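Local coordinates for protein oligopeptide ABC transporter OppAIV (Borrelia burgdorferi B31, PDB 4GL8) that probably binds oligopeptides outside the cytoplasmic membrane and delivers them to an ABC transporter, at residues Ser454-Glu457 against Tyr458-Leu462; Ile440-Thr443 against Glu444-Ser447. All coordinates share one frame; numbering follows the deposited sequence.

Contact 1: residues Ser454-Glu457 against Tyr458-Leu462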
loop_
_atom_site.group_PDB
_atom_site.type_symbol
_atom_site.label_atom_id
_atom_site.label_comp_id
_atom_site.label_asym_id
_atom_site.label_seq_id
_atom_site.Cartn_x
_atom_site.Cartn_y
_atom_site.Cartn_z
ATOM N N SER A 454 5.218 8.642 18.880
ATOM C CA SER A 454 4.632 7.795 19.903
ATOM C C SER A 454 3.761 8.607 20.835
ATOM O O SER A 454 4.221 9.449 21.580
ATOM C CB SER A 454 5.712 7.082 20.732
ATOM O OG SER A 454 5.076 6.279 21.717
ATOM N N ASN A 455 2.480 8.340 20.768
ATOM C CA ASN A 455 1.537 8.972 21.647
ATOM C C ASN A 455 0.722 7.844 22.262
ATOM O O ASN A 455 -0.037 7.152 21.572
ATOM C CB ASN A 455 0.664 9.950 20.874
ATOM C CG ASN A 455 -0.353 10.621 21.760
ATOM O OD1 ASN A 455 -1.121 9.954 22.420
ATOM N ND2 ASN A 455 -0.352 11.918 21.785
ATOM N N SER A 456 0.926 7.625 23.548
ATOM C CA SER A 456 0.299 6.492 24.209
ATOM C C SER A 456 -1.233 6.639 24.290
ATOM O O SER A 456 -1.939 5.648 24.210
ATOM C CB SER A 456 0.938 6.260 25.588
ATOM O OG SER A 456 0.556 7.287 26.456
ATOM N N GLU A 457 -1.749 7.864 24.380
ATOM C CA GLU A 457 -3.191 8.051 24.342
ATOM C C GLU A 457 -3.787 7.577 22.996
ATOM O O GLU A 457 -4.801 6.866 22.981
ATOM C CB GLU A 457 -3.609 9.499 24.616
ATOM C CG GLU A 457 -5.059 9.728 24.176
ATOM C CD GLU A 457 -5.639 11.105 24.505
ATOM O OE1 GLU A 457 -4.890 12.111 24.594
ATOM O OE2 GLU A 457 -6.876 11.168 24.670
ATOM N N TYR A 458 -3.158 7.970 21.886
ATOM C CA TYR A 458 -3.472 7.432 20.549
ATOM C C TYR A 458 -3.426 5.893 20.480
ATOM O O TYR A 458 -4.408 5.250 20.058
ATOM C CB TYR A 458 -2.527 8.030 19.500
ATOM C CG TYR A 458 -2.839 7.669 18.065
ATOM C CD1 TYR A 458 -2.227 6.581 17.451
ATOM C CD2 TYR A 458 -3.689 8.430 17.313
ATOM C CE1 TYR A 458 -2.486 6.247 16.135
ATOM C CE2 TYR A 458 -3.956 8.109 15.986
ATOM C CZ TYR A 458 -3.345 7.017 15.405
ATOM O OH TYR A 458 -3.617 6.698 14.100
ATOM N N ASP A 459 -2.295 5.309 20.879
ATOM C CA ASP A 459 -2.148 3.849 20.911
ATOM C C ASP A 459 -3.332 3.204 21.663
ATOM O O ASP A 459 -3.938 2.248 21.175
ATOM C CB ASP A 459 -0.834 3.448 21.587
ATOM C CG ASP A 459 0.407 3.786 20.741
ATOM O OD1 ASP A 459 0.299 4.104 19.522
ATOM O OD2 ASP A 459 1.513 3.725 21.308
ATOM N N GLU A 460 -3.672 3.764 22.827
ATOM C CA GLU A 460 -4.734 3.224 23.664
ATOM C C GLU A 460 -6.114 3.403 23.032
ATOM O O GLU A 460 -6.958 2.555 23.193
ATOM C CB GLU A 460 -4.687 3.827 25.092
ATOM C CG GLU A 460 -3.553 3.229 25.928
ATOM C CD GLU A 460 -3.289 3.938 27.258
ATOM O OE1 GLU A 460 -4.268 4.240 28.002
ATOM O OE2 GLU A 460 -2.081 4.160 27.565
ATOM N N LEU A 461 -6.344 4.481 22.296
ATOM C CA LEU A 461 -7.617 4.600 21.585
ATOM C C LEU A 461 -7.725 3.507 20.531
ATOM O O LEU A 461 -8.796 2.914 20.367
ATOM C CB LEU A 461 -7.799 5.990 20.976
ATOM C CG LEU A 461 -8.123 7.093 22.005
ATOM C CD1 LEU A 461 -7.935 8.456 21.379
ATOM C CD2 LEU A 461 -9.551 6.988 22.559
ATOM N N LEU A 462 -6.624 3.188 19.852
ATOM C CA LEU A 462 -6.695 2.152 18.816
ATOM C C LEU A 462 -6.994 0.781 19.410
ATOM O O LEU A 462 -7.817 0.039 18.863
ATOM C CB LEU A 462 -5.427 2.090 17.966
ATOM C CG LEU A 462 -5.029 3.349 17.192
ATOM C CD1 LEU A 462 -4.098 2.999 16.060
ATOM C CD2 LEU A 462 -6.212 4.114 16.617
HETATM O O HOH W 1 1.442 6.650 18.783
#

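Contact 2: residues Ile440-Thr443 against Glu444-Ser447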
loop_
_atom_site.group_PDB
_atom_site.type_symbol
_atom_site.label_atom_id
_atom_site.label_comp_id
_atom_site.label_asym_id
_atom_site.label_seq_id
_atom_site.Cartn_x
_atom_site.Cartn_y
_atom_site.Cartn_z
ATOM N N ILE A 440 -0.671 2.957 11.045
ATOM C CA ILE A 440 0.723 3.303 10.760
ATOM C C ILE A 440 1.290 4.348 11.692
ATOM O O ILE A 440 2.499 4.495 11.809
ATOM C CB ILE A 440 0.958 3.682 9.287
ATOM C CG1 ILE A 440 0.207 4.971 8.926
ATOM C CG2 ILE A 440 0.520 2.502 8.426
ATOM C CD1 ILE A 440 0.533 5.539 7.561
ATOM N N PHE A 441 0.413 5.038 12.396
ATOM C CA PHE A 441 0.821 5.968 13.452
ATOM C C PHE A 441 0.837 5.359 14.873
ATOM O O PHE A 441 1.199 6.063 15.824
ATOM C CB PHE A 441 -0.055 7.236 13.370
ATOM C CG PHE A 441 0.203 8.056 12.120
ATOM C CD1 PHE A 441 1.208 8.991 12.089
ATOM C CD2 PHE A 441 -0.543 7.866 10.990
ATOM C CE1 PHE A 441 1.448 9.737 10.959
ATOM C CE2 PHE A 441 -0.303 8.594 9.851
ATOM C CZ PHE A 441 0.716 9.517 9.832
ATOM N N GLN A 442 0.486 4.074 15.030
ATOM C CA GLN A 442 0.713 3.407 16.316
ATOM C C GLN A 442 2.206 3.300 16.531
ATOM O O GLN A 442 2.936 3.023 15.595
ATOM C CB GLN A 442 0.185 1.975 16.371
ATOM C CG GLN A 442 -1.301 1.802 16.307
ATOM C CD GLN A 442 -1.733 0.329 16.185
ATOM O OE1 GLN A 442 -2.576 -0.022 15.355
ATOM N NE2 GLN A 442 -1.134 -0.530 16.983
ATOM N N THR A 443 2.647 3.464 17.768
ATOM C CA THR A 443 4.077 3.532 18.107
ATOM C C THR A 443 4.903 2.487 17.386
ATOM O O THR A 443 5.944 2.787 16.827
ATOM C CB THR A 443 4.275 3.387 19.645
ATOM O OG1 THR A 443 3.664 4.515 20.293
ATOM C CG2 THR A 443 5.790 3.316 20.029
ATOM N N GLU A 444 4.424 1.255 17.384
ATOM C CA GLU A 444 5.219 0.133 16.868
ATOM C C GLU A 444 5.307 0.075 15.352
ATOM O O GLU A 444 6.104 -0.694 14.846
ATOM C CB GLU A 444 4.703 -1.215 17.417
ATOM C CG GLU A 444 3.196 -1.450 17.256
ATOM C CD GLU A 444 2.331 -0.684 18.272
ATOM O OE1 GLU A 444 2.881 -0.056 19.209
ATOM O OE2 GLU A 444 1.087 -0.702 18.144
ATOM N N ASN A 445 4.497 0.868 14.633
ATOM C CA ASN A 445 4.442 0.769 13.153
ATOM C C ASN A 445 4.976 1.981 12.386
ATOM O O ASN A 445 4.769 2.098 11.172
ATOM C CB ASN A 445 3.001 0.505 12.665
ATOM C CG ASN A 445 2.368 -0.753 13.267
ATOM O OD1 ASN A 445 2.951 -1.820 13.290
ATOM N ND2 ASN A 445 1.132 -0.625 13.696
ATOM N N THR A 446 5.662 2.885 13.078
ATOM C CA THR A 446 5.979 4.200 12.502
ATOM C C THR A 446 7.079 4.133 11.440
ATOM O O THR A 446 7.420 5.144 10.818
ATOM C CB THR A 446 6.366 5.180 13.630
ATOM O OG1 THR A 446 7.440 4.634 14.406
ATOM C CG2 THR A 446 5.174 5.387 14.558
ATOM N N SER A 447 7.649 2.943 11.251
ATOM C CA SER A 447 8.340 2.617 9.998
ATOM C C SER A 447 7.563 3.081 8.760
ATOM O O SER A 447 8.166 3.501 7.767
ATOM C CB SER A 447 8.584 1.116 9.871
ATOM O OG SER A 447 9.788 0.818 10.494
#

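Contact 1: residues Ser454-Glu457 against Tyr458-Leu462
Asn455 turns its side-chain amide back over the first turn of a helix, where OD1 accepts a nearly straight bond from Tyr458 N at 2.9 Å. CG stands opposite its own backbone N (chi1 179°), which brings OD1 across to that N-H; the donor lies 37° out of the side-chain carbonyl plane, above it. Asn455 O accepts the following N-H, that of Asp459, at 3.0 Å. This is the classic N-cap of helix 456-466. Asparagine suits the position because a short side chain can replace the carbonyl missing before a helix start, while its other end, ND2, is bound to Asp489 of helix 471-489. The bond to Asp459 N opens the regular i to i+4 series, which Glu460 N to Ser456 O and Leu461 N to Glu457 O continue, both at 2.9 Å. A water sits by the cap on the Asp459 side; it accepts from Asn455 N at 2.8 Å and lies 2.9 Å from Asp459 OD1, to which it may donate, and Asp459 OD2 is taken by Thr443. An acidic group here probably gains from the positive end of the helix dipole. Glu457 runs extended, its CG 4.2 Å from Leu461 CD1, before OE1 forms a salt bridge with Arg488. Tyr458 instead sends its ring inward, where OH is hydrogen-bonded to Leu438 O.

Contact 2: residues Ile440-Thr443 against Glu444-Ser447
Gln442 and Asn445 run alongside each other in the same direction, with Asn445 ND2 3.8 Å from Gln442 CB and the two amide planes 67° apart. The tightly packed part is the turn itself, where the backbone closes with Asn445 N donating to Gln442 O at 2.8 Å. Thr446 lays its CG2 methyl 3.4 Å from Gln442 O, and Thr446 CA makes a C-H...O contact with Ile440 O. A beta-branched residue suits this place because it offers a methyl to the turn and a hydroxyl to Thr443 O, although that bond is weak. The bond from Asn445 N, three residues on from Gln442 O, is that of a beta-turn, set in the loop that leads from helix 435-438 to helix 456-466. Both amides are tied back to the start of this loop, Asn445 ND2 to Ser439 O and Gln442 OE1 to the Ser439 hydroxyl. On the buried flank Phe441 turns away from the bend, its ring meeting Phe494 and touching Tyr458. The side exposed to solvent belongs to Glu444, whose chain bends at its second torsion (chi2 -77°) and folds back toward Gln442. There the carboxylate and amide planes stand 72° apart, but Gln442 NE2 and Glu444 OE2 are only 2.5 Å apart, too short for an ordinary N-H...O bond, which makes the detailed placement of these groups doubtful.

Contact 2 comes first along the chain, in the loop after helix 435-438, and contact 1 follows at the start of helix 456-466. Their centres are about 10 Å apart, on the same side of the chain's centre, with contact 1 nearer the surface. The two touch directly. Besides its link to Asp459, Thr443 OG1 lies 2.7 Å from Ser454 OG, a probable hydrogen bond, while Gln442 packs on Leu462. One hydroxyl of the loop thus reaches both the residue before the N-cap and an acid in the first turn of the helix. Helix 471-489 touches contact 1 through Asn455, Glu457, Tyr458 and Leu462, so the loop and the two helices lie against one another in this part of the fold.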